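Local coordinates for PHD finger protein 3 (Homo sapiens, PDB 6IC9) that regulates neuronal gene expression by reading the phosphorylated C-terminal domain of RNA polymerase II through its SPOC domain, the part present here, at residues Trp61-Lys66 with Asp116-Pro121. Residues are numbered along the deposited sequence; the frame is centred on the assembly and turned at random.
Sequences WDYVEK and DMYLIP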
ATOM      1  N   TRP A  61      -0.641   1.087  12.523  1.00 28.14           N
ATOM      2  CA  TRP A  61       0.258   2.138  13.027  1.00 30.70           C
ATOM      3  C   TRP A  61       0.966   1.719  14.316  1.00 29.77           C
ATOM      4  O   TRP A  61       2.122   2.077  14.513  1.00 30.17           O
ATOM      5  CB  TRP A  61      -0.504   3.462  13.216  1.00 30.67           C
ATOM      6  CG  TRP A  61      -1.046   3.919  11.863  1.00 35.05           C
ATOM      7  CD1 TRP A  61      -2.335   4.222  11.560  1.00 34.67           C
ATOM      8  CD2 TRP A  61      -0.302   4.070  10.640  1.00 32.41           C
ATOM      9  NE1 TRP A  61      -2.441   4.567  10.239  1.00 32.73           N
ATOM     10  CE2 TRP A  61      -1.216   4.461   9.646  1.00 32.96           C
ATOM     11  CE3 TRP A  61       1.047   3.879  10.287  1.00 34.16           C
ATOM     12  CZ2 TRP A  61      -0.830   4.695   8.313  1.00 33.53           C
ATOM     13  CZ3 TRP A  61       1.443   4.116   8.969  1.00 39.54           C
ATOM     14  CH2 TRP A  61       0.498   4.520   7.995  1.00 36.77           C
ATOM     15  N   ASP A  62       0.320   0.942  15.180  1.00 30.54           N
ATOM     16  CA  ASP A  62       1.040   0.372  16.325  1.00 31.49           C
ATOM     17  C   ASP A  62       2.186  -0.530  15.864  1.00 33.14           C
ATOM     18  O   ASP A  62       3.311  -0.433  16.355  1.00 30.75           O
ATOM     19  CB  ASP A  62       0.076  -0.430  17.199  1.00 28.92           C
ATOM     20  CG  ASP A  62      -0.928   0.446  17.919  1.00 39.58           C
ATOM     21  OD1 ASP A  62      -1.903  -0.097  18.491  1.00 40.33           O
ATOM     22  OD2 ASP A  62      -0.769   1.671  17.874  1.00 44.03           O
ATOM     23  N   TYR A  63       1.923  -1.384  14.861  1.00 29.31           N
ATOM     24  CA  TYR A  63       2.948  -2.263  14.320  1.00 26.64           C
ATOM     25  C   TYR A  63       4.079  -1.472  13.676  1.00 31.20           C
ATOM     26  O   TYR A  63       5.269  -1.805  13.836  1.00 30.37           O
ATOM     27  CB  TYR A  63       2.261  -3.186  13.301  1.00 24.68           C
ATOM     28  CG  TYR A  63       3.158  -4.074  12.530  1.00 29.68           C
ATOM     29  CD1 TYR A  63       3.053  -4.142  11.138  1.00 26.35           C
ATOM     30  CD2 TYR A  63       4.111  -4.861  13.171  1.00 29.45           C
ATOM     31  CE1 TYR A  63       3.868  -4.991  10.385  1.00 32.45           C
ATOM     32  CE2 TYR A  63       4.940  -5.730  12.419  1.00 28.97           C
ATOM     33  CZ  TYR A  63       4.817  -5.776  11.047  1.00 32.02           C
ATOM     34  OH  TYR A  63       5.604  -6.626  10.321  1.00 30.66           O
ATOM     35  N   VAL A  64       3.733  -0.427  12.918  1.00 28.81           N
ATOM     36  CA  VAL A  64       4.761   0.359  12.248  1.00 28.19           C
ATOM     37  C   VAL A  64       5.679   1.004  13.293  1.00 30.63           C
ATOM     38  O   VAL A  64       6.902   1.084  13.109  1.00 31.67           O
ATOM     39  CB  VAL A  64       4.113   1.424  11.328  1.00 30.60           C
ATOM     40  CG1 VAL A  64       5.125   2.536  10.976  1.00 31.36           C
ATOM     41  CG2 VAL A  64       3.518   0.795  10.022  1.00 28.95           C
ATOM     42  N   GLU A  65       5.105   1.434  14.414  1.00 27.87           N
ATOM     43  CA  GLU A  65       5.935   1.995  15.502  1.00 33.68           C
ATOM     44  C   GLU A  65       6.964   0.984  16.020  1.00 33.91           C
ATOM     45  O   GLU A  65       8.124   1.335  16.267  1.00 33.38           O
ATOM     46  CB  GLU A  65       5.006   2.468  16.615  1.00 36.89           C
ATOM     47  CG  GLU A  65       5.705   3.071  17.835  1.00 41.40           C
ATOM     48  CD  GLU A  65       4.658   3.654  18.768  1.00 50.11           C
ATOM     49  OE1 GLU A  65       3.878   2.865  19.365  1.00 49.03           O
ATOM     50  OE2 GLU A  65       4.563   4.896  18.827  1.00 53.76           O
ATOM     51  N   LYS A  66       6.555  -0.278  16.202  1.00 33.06           N
ATOM     52  CA  LYS A  66       7.497  -1.320  16.627  1.00 31.16           C
ATOM     53  C   LYS A  66       8.532  -1.605  15.559  1.00 32.65           C
ATOM     54  O   LYS A  66       9.707  -1.846  15.868  1.00 34.96           O
ATOM     55  CB  LYS A  66       6.755  -2.618  16.973  1.00 33.94           C
ATOM     56  CG  LYS A  66       5.712  -2.466  18.041  1.00 37.01           C
ATOM     57  CD  LYS A  66       4.919  -3.764  18.292  1.00 41.16           C
ATOM     58  CE  LYS A  66       3.722  -3.446  19.221  1.00 50.02           C
ATOM     59  NZ  LYS A  66       2.836  -4.618  19.537  1.00 56.58           N
ATOM     60  N   ASP A 116       5.556  -7.259   4.806  1.00 28.09           N
ATOM     61  CA  ASP A 116       4.151  -6.836   4.858  1.00 27.25           C
ATOM     62  C   ASP A 116       3.896  -5.773   3.802  1.00 27.68           C
ATOM     63  O   ASP A 116       4.780  -4.972   3.482  1.00 28.45           O
ATOM     64  CB  ASP A 116       3.720  -6.172   6.195  1.00 25.17           C
ATOM     65  CG  ASP A 116       4.170  -6.936   7.418  1.00 34.16           C
ATOM     66  OD1 ASP A 116       5.255  -6.603   7.954  1.00 35.67           O
ATOM     67  OD2 ASP A 116       3.429  -7.829   7.836  1.00 32.02           O
ATOM     68  N   MET A 117       2.692  -5.784   3.262  1.00 24.17           N
ATOM     69  CA  MET A 117       2.265  -4.697   2.397  1.00 23.66           C
ATOM     70  C   MET A 117       0.805  -4.375   2.688  1.00 25.00           C
ATOM     71  O   MET A 117      -0.052  -5.264   2.659  1.00 26.53           O
ATOM     72  CB  MET A 117       2.469  -5.041   0.922  1.00 28.62           C
ATOM     73  CG  MET A 117       2.036  -3.878   0.025  1.00 31.61           C
ATOM     74  SD  MET A 117       2.761  -4.125  -1.623  1.00 38.90           S
ATOM     75  CE  MET A 117       2.315  -2.592  -2.375  1.00 38.97           C
ATOM     76  N   TYR A 118       0.531  -3.118   2.987  1.00 23.95           N
ATOM     77  CA  TYR A 118      -0.829  -2.668   3.274  1.00 23.32           C
ATOM     78  C   TYR A 118      -1.274  -1.672   2.218  1.00 25.12           C
ATOM     79  O   TYR A 118      -0.462  -0.908   1.683  1.00 27.00           O
ATOM     80  CB  TYR A 118      -0.919  -1.988   4.650  1.00 25.69           C
ATOM     81  CG  TYR A 118      -0.487  -2.950   5.756  1.00 26.81           C
ATOM     82  CD1 TYR A 118      -1.305  -4.024   6.106  1.00 25.36           C
ATOM     83  CD2 TYR A 118       0.774  -2.802   6.374  1.00 27.68           C
ATOM     84  CE1 TYR A 118      -0.884  -4.947   7.090  1.00 27.63           C
ATOM     85  CE2 TYR A 118       1.194  -3.687   7.377  1.00 25.40           C
ATOM     86  CZ  TYR A 118       0.372  -4.753   7.700  1.00 30.09           C
ATOM     87  OH  TYR A 118       0.815  -5.608   8.675  1.00 28.30           O
ATOM     88  N   LEU A 119      -2.569  -1.664   1.926  0.55 24.34           N
ATOM     89  CA  LEU A 119      -3.153  -0.758   0.944  0.55 23.13           C
ATOM     90  C   LEU A 119      -4.004   0.235   1.688  0.55 24.69           C
ATOM     91  O   LEU A 119      -4.984  -0.161   2.326  0.55 24.15           O
ATOM     92  CB  LEU A 119      -4.016  -1.522  -0.063  0.55 25.35           C
ATOM     93  CG  LEU A 119      -4.330  -1.002  -1.463  0.55 29.53           C
ATOM     94  CD1 LEU A 119      -3.054  -0.871  -2.381  0.55 25.80           C
ATOM     95  CD2 LEU A 119      -5.254  -2.066  -2.084  0.55 25.81           C
ATOM     96  N   ILE A 120      -3.657   1.514   1.567  1.00 25.07           N
ATOM     97  CA  ILE A 120      -4.204   2.595   2.365  1.00 25.59           C
ATOM     98  C   ILE A 120      -5.033   3.511   1.463  1.00 24.58           C
ATOM     99  O   ILE A 120      -4.499   4.082   0.515  1.00 26.59           O
ATOM    100  CB  ILE A 120      -3.069   3.374   3.045  1.00 23.32           C
ATOM    101  CG1 ILE A 120      -2.391   2.462   4.071  1.00 30.10           C
ATOM    102  CG2 ILE A 120      -3.668   4.683   3.706  1.00 26.10           C
ATOM    103  CD1 ILE A 120      -1.127   3.105   4.724  1.00 31.62           C
ATOM    104  N   PRO A 121      -6.315   3.714   1.733  1.00 23.97           N
ATOM    105  CA  PRO A 121      -7.056   4.735   0.986  1.00 25.16           C
ATOM    106  C   PRO A 121      -6.757   6.113   1.573  1.00 29.63           C
ATOM    107  O   PRO A 121      -6.868   6.323   2.784  1.00 35.64           O
ATOM    108  CB  PRO A 121      -8.514   4.333   1.202  1.00 27.60           C
ATOM    109  CG  PRO A 121      -8.521   3.667   2.549  1.00 27.74           C
ATOM    110  CD  PRO A 121      -7.187   2.942   2.647  1.00 26.38           C
TER
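Asp116 meets the phenol end of Tyr63, where helix 57-70 lies over strand 114-122 of the SPOC domain sheet. Tyr63 OH donates a very short hydrogen bond, 2.4 Å, to Asp116 OD1, a length whose exact value is doubtful. This oxygen lies in the plane of the Tyr63 ring, at its edge, while the carboxylate is turned almost perpendicular to that ring, 84° apart. With CG anti to the backbone N (chi1 174°), Tyr63 extends from the helix toward the strand. Lys115 NZ also hydrogen-bonds to Tyr63 OH, and Asp116 OD2 is engaged by a polar side chain of the bound RNA polymerase II peptide.

Two residues on, Tyr118 crosses Tyr63 at about a right angle. Its OH approaches the ring obliquely, 3.6 Å from Tyr63 CE1, and its CE2 packs 4.2 Å from Tyr63 CD1. Both tyrosines also pack against an apolar side chain of the peptide.

Ile120 closes the contact with its delta methyl: CD1 reaches the six-membered part of the Trp61 indole, 3.9 Å from both CZ2 and CH2. On the five-membered part, NE1 hydrogen-bonds to Tyr104 OH.

The contact thus passes from apolar packing at Ile120 to a peptide-binding part formed by Tyr118, Tyr63 and Asp116. With one oxygen on Tyr63 and the other on the peptide, the carboxylate is probably held in its rotation, and Lys115 on the same phenol oxygen would probably polarise it and strengthen its donation to Asp116.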